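Local coordinates for protein pectate lyase 1 (PDB 1PXZ) that cleaves pectate by calcium-dependent elimination, though with low activity, and is the major allergen of mountain cedar pollen, at residues S6-D11 / A22-G27. Numbering follows the deposited sequence.
Sequences SCWRGD and ADCAVG
Cys7 and Cys24 mark the closest approach of the two backbones, their CA atoms 5.7 Å apart. The short helix carrying Cys7 and Trp8 faces residues 22-27, where a 3-10 segment runs out into an extended chain. No hydrogen bond joins the two; what links them is the disulfide between Cys7 SG and Cys24 SG, 2.1 Å long. Its dihedral of -71° gives a left-handed twist about the S-S bond. Both CB atoms point across the gap. On the helix, SG of Cys7 extends opposite its own backbone N (chi1 171°) and passes the carbonyl O of Asp23 at 3.9 Å. Cys24, the more deeply buried partner, has its sulfur beside Trp8 as well: SG lies 3.8 Å from Trp8 CB. The same sulfur sits at the edge of the five-membered ring, 81° off the normal. The neighbouring CB of Cys24 approaches Trp8 CD1 to 4.0 Å, close to the ring plane, so the indole meets the second cysteine edge-on. One indole face is covered by Arg9 CG, 3.3 Å above the plane, and the ring also makes a cation-pi contact with Arg95. Leu21 adds to the packing round the buried tryptophan, while Val26 O accepts a hydrogen bond from Thr186 OG1, which joins the second segment to strand 185-195. The arrangement is a disulfide with an adjoining sulfur-aromatic contact, closing a loop with 16 residues between the cysteines, and it ties the N-terminal helix to the loop leading to strand 39-43 of the parallel beta-helix of this polysaccharide lyase family 1 protein.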
ATOM      1  N   SER A   6       6.429   1.962 -17.174  1.00 13.60           N
ATOM      2  CA  SER A   6       7.168   2.228 -18.418  1.00 20.79           C
ATOM      3  C   SER A   6       8.679   2.264 -18.192  1.00 14.75           C
ATOM      4  O   SER A   6       9.465   1.955 -19.080  1.00 22.69           O
ATOM      5  CB  SER A   6       6.703   3.551 -19.051  1.00 24.65           C
ATOM      6  OG  SER A   6       7.187   4.616 -18.238  1.00 46.82           O
ATOM      7  N   CYS A   7       9.063   2.622 -16.993  1.00  9.22           N
ATOM      8  CA  CYS A   7      10.452   2.826 -16.590  1.00 14.28           C
ATOM      9  C   CYS A   7      11.183   1.497 -16.524  1.00 23.03           C
ATOM     10  O   CYS A   7      12.360   1.469 -16.885  1.00 16.31           O
ATOM     11  CB  CYS A   7      10.471   3.559 -15.249  1.00 19.00           C
ATOM     12  SG  CYS A   7      12.058   3.723 -14.401  1.00 27.99           S
ATOM     13  N   TRP A   8      10.564   0.392 -16.105  1.00 14.07           N
ATOM     14  CA  TRP A   8      11.332  -0.856 -16.024  1.00 14.40           C
ATOM     15  C   TRP A   8      10.816  -1.930 -16.957  1.00 13.93           C
ATOM     16  O   TRP A   8      11.371  -3.030 -17.100  1.00 11.60           O
ATOM     17  CB  TRP A   8      11.335  -1.373 -14.581  1.00 13.47           C
ATOM     18  CG  TRP A   8      10.000  -1.759 -14.048  1.00  9.24           C
ATOM     19  CD1 TRP A   8       9.151  -0.871 -13.418  1.00 17.15           C
ATOM     20  CD2 TRP A   8       9.330  -3.019 -14.055  1.00  9.79           C
ATOM     21  NE1 TRP A   8       8.001  -1.518 -13.042  1.00 15.18           N
ATOM     22  CE2 TRP A   8       8.084  -2.836 -13.419  1.00 15.66           C
ATOM     23  CE3 TRP A   8       9.651  -4.291 -14.532  1.00 14.11           C
ATOM     24  CZ2 TRP A   8       7.175  -3.880 -13.256  1.00 15.35           C
ATOM     25  CZ3 TRP A   8       8.751  -5.337 -14.376  1.00 12.14           C
ATOM     26  CH2 TRP A   8       7.523  -5.113 -13.737  1.00 21.10           C
ATOM     27  N   ARG A   9       9.719  -1.659 -17.659  1.00 13.84           N
ATOM     28  CA  ARG A   9       9.257  -2.620 -18.657  1.00 18.37           C
ATOM     29  C   ARG A   9       9.464  -2.172 -20.093  1.00 20.32           C
ATOM     30  O   ARG A   9       9.127  -2.914 -21.016  1.00 35.84           O
ATOM     31  CB  ARG A   9       7.760  -2.905 -18.431  1.00 19.44           C
ATOM     32  CG  ARG A   9       7.442  -3.118 -16.957  1.00 18.04           C
ATOM     33  CD  ARG A   9       6.045  -3.674 -16.735  1.00 21.97           C
ATOM     34  NE  ARG A   9       5.940  -5.085 -17.107  1.00 36.13           N
ATOM     35  CZ  ARG A   9       4.891  -5.843 -16.791  1.00 43.92           C
ATOM     36  NH1 ARG A   9       3.868  -5.332 -16.111  1.00 39.56           N
ATOM     37  NH2 ARG A   9       4.888  -7.114 -17.172  1.00 31.49           N
ATOM     38  N   GLY A  10       9.994  -0.982 -20.351  1.00 22.72           N
ATOM     39  CA  GLY A  10      10.157  -0.487 -21.702  1.00 24.98           C
ATOM     40  C   GLY A  10      11.386  -0.973 -22.438  1.00 35.16           C
ATOM     41  O   GLY A  10      11.289  -1.438 -23.582  1.00 50.60           O
ATOM     42  N   ASP A  11      12.592  -0.880 -21.863  1.00 15.59           N
ATOM     43  CA  ASP A  11      13.743  -1.400 -22.618  1.00 16.34           C
ATOM     44  C   ASP A  11      14.631  -2.184 -21.648  1.00 20.71           C
ATOM     45  O   ASP A  11      15.834  -1.962 -21.549  1.00 26.37           O
ATOM     46  CB  ASP A  11      14.539  -0.306 -23.305  1.00 20.57           C
ATOM     47  CG  ASP A  11      15.116   0.670 -22.298  1.00 32.52           C
ATOM     48  OD1 ASP A  11      14.530   0.718 -21.193  1.00 40.05           O
ATOM     49  OD2 ASP A  11      16.123   1.333 -22.622  1.00 35.16           O
ATOM     50  N   ALA A  22      13.872  -0.744  -8.811  1.00  8.17           N
ATOM     51  CA  ALA A  22      14.056   0.213  -7.730  1.00 10.63           C
ATOM     52  C   ALA A  22      14.355   1.624  -8.245  1.00 14.52           C
ATOM     53  O   ALA A  22      14.276   2.575  -7.471  1.00 22.28           O
ATOM     54  CB  ALA A  22      15.164  -0.241  -6.784  1.00 12.89           C
ATOM     55  N   ASP A  23      14.673   1.783  -9.517  1.00 11.53           N
ATOM     56  CA  ASP A  23      14.923   3.122 -10.051  1.00 18.59           C
ATOM     57  C   ASP A  23      13.639   3.811 -10.486  1.00 21.54           C
ATOM     58  O   ASP A  23      13.680   4.920 -11.023  1.00 18.40           O
ATOM     59  CB  ASP A  23      15.837   3.068 -11.283  1.00 20.24           C
ATOM     60  CG  ASP A  23      17.198   2.465 -10.990  1.00 24.21           C
ATOM     61  OD1 ASP A  23      17.630   2.540  -9.826  1.00 22.04           O
ATOM     62  OD2 ASP A  23      17.824   1.912 -11.918  1.00 23.96           O
ATOM     63  N   CYS A  24      12.481   3.186 -10.305  1.00 11.09           N
ATOM     64  CA  CYS A  24      11.301   3.634 -11.045  1.00 12.95           C
ATOM     65  C   CYS A  24      10.151   4.096 -10.175  1.00 14.32           C
ATOM     66  O   CYS A  24       9.057   4.359 -10.710  1.00 14.84           O
ATOM     67  CB  CYS A  24      10.846   2.463 -11.937  1.00 19.84           C
ATOM     68  SG  CYS A  24      12.115   2.024 -13.174  1.00 18.53           S
ATOM     69  N   ALA A  25      10.362   4.213  -8.875  1.00  9.48           N
ATOM     70  CA  ALA A  25       9.274   4.683  -8.014  1.00 10.50           C
ATOM     71  C   ALA A  25       8.991   6.170  -8.262  1.00 17.62           C
ATOM     72  O   ALA A  25       9.930   6.921  -8.544  1.00 18.08           O
ATOM     73  CB  ALA A  25       9.618   4.442  -6.550  1.00 11.69           C
ATOM     74  N   VAL A  26       7.734   6.560  -8.150  1.00 10.06           N
ATOM     75  CA  VAL A  26       7.266   7.937  -8.287  1.00  9.99           C
ATOM     76  C   VAL A  26       6.473   8.304  -7.030  1.00 11.78           C
ATOM     77  O   VAL A  26       6.131   7.434  -6.219  1.00 12.04           O
ATOM     78  CB  VAL A  26       6.417   8.226  -9.539  1.00 15.03           C
ATOM     79  CG1 VAL A  26       7.204   7.848 -10.801  1.00 14.83           C
ATOM     80  CG2 VAL A  26       5.083   7.501  -9.538  1.00 12.54           C
ATOM     81  N   GLY A  27       6.197   9.605  -6.845  1.00  8.89           N
ATOM     82  CA  GLY A  27       5.399   9.964  -5.680  1.00  7.57           C
ATOM     83  C   GLY A  27       6.256  10.078  -4.437  1.00  7.54           C
ATOM     84  O   GLY A  27       7.482  10.098  -4.542  1.00 10.17           O
TER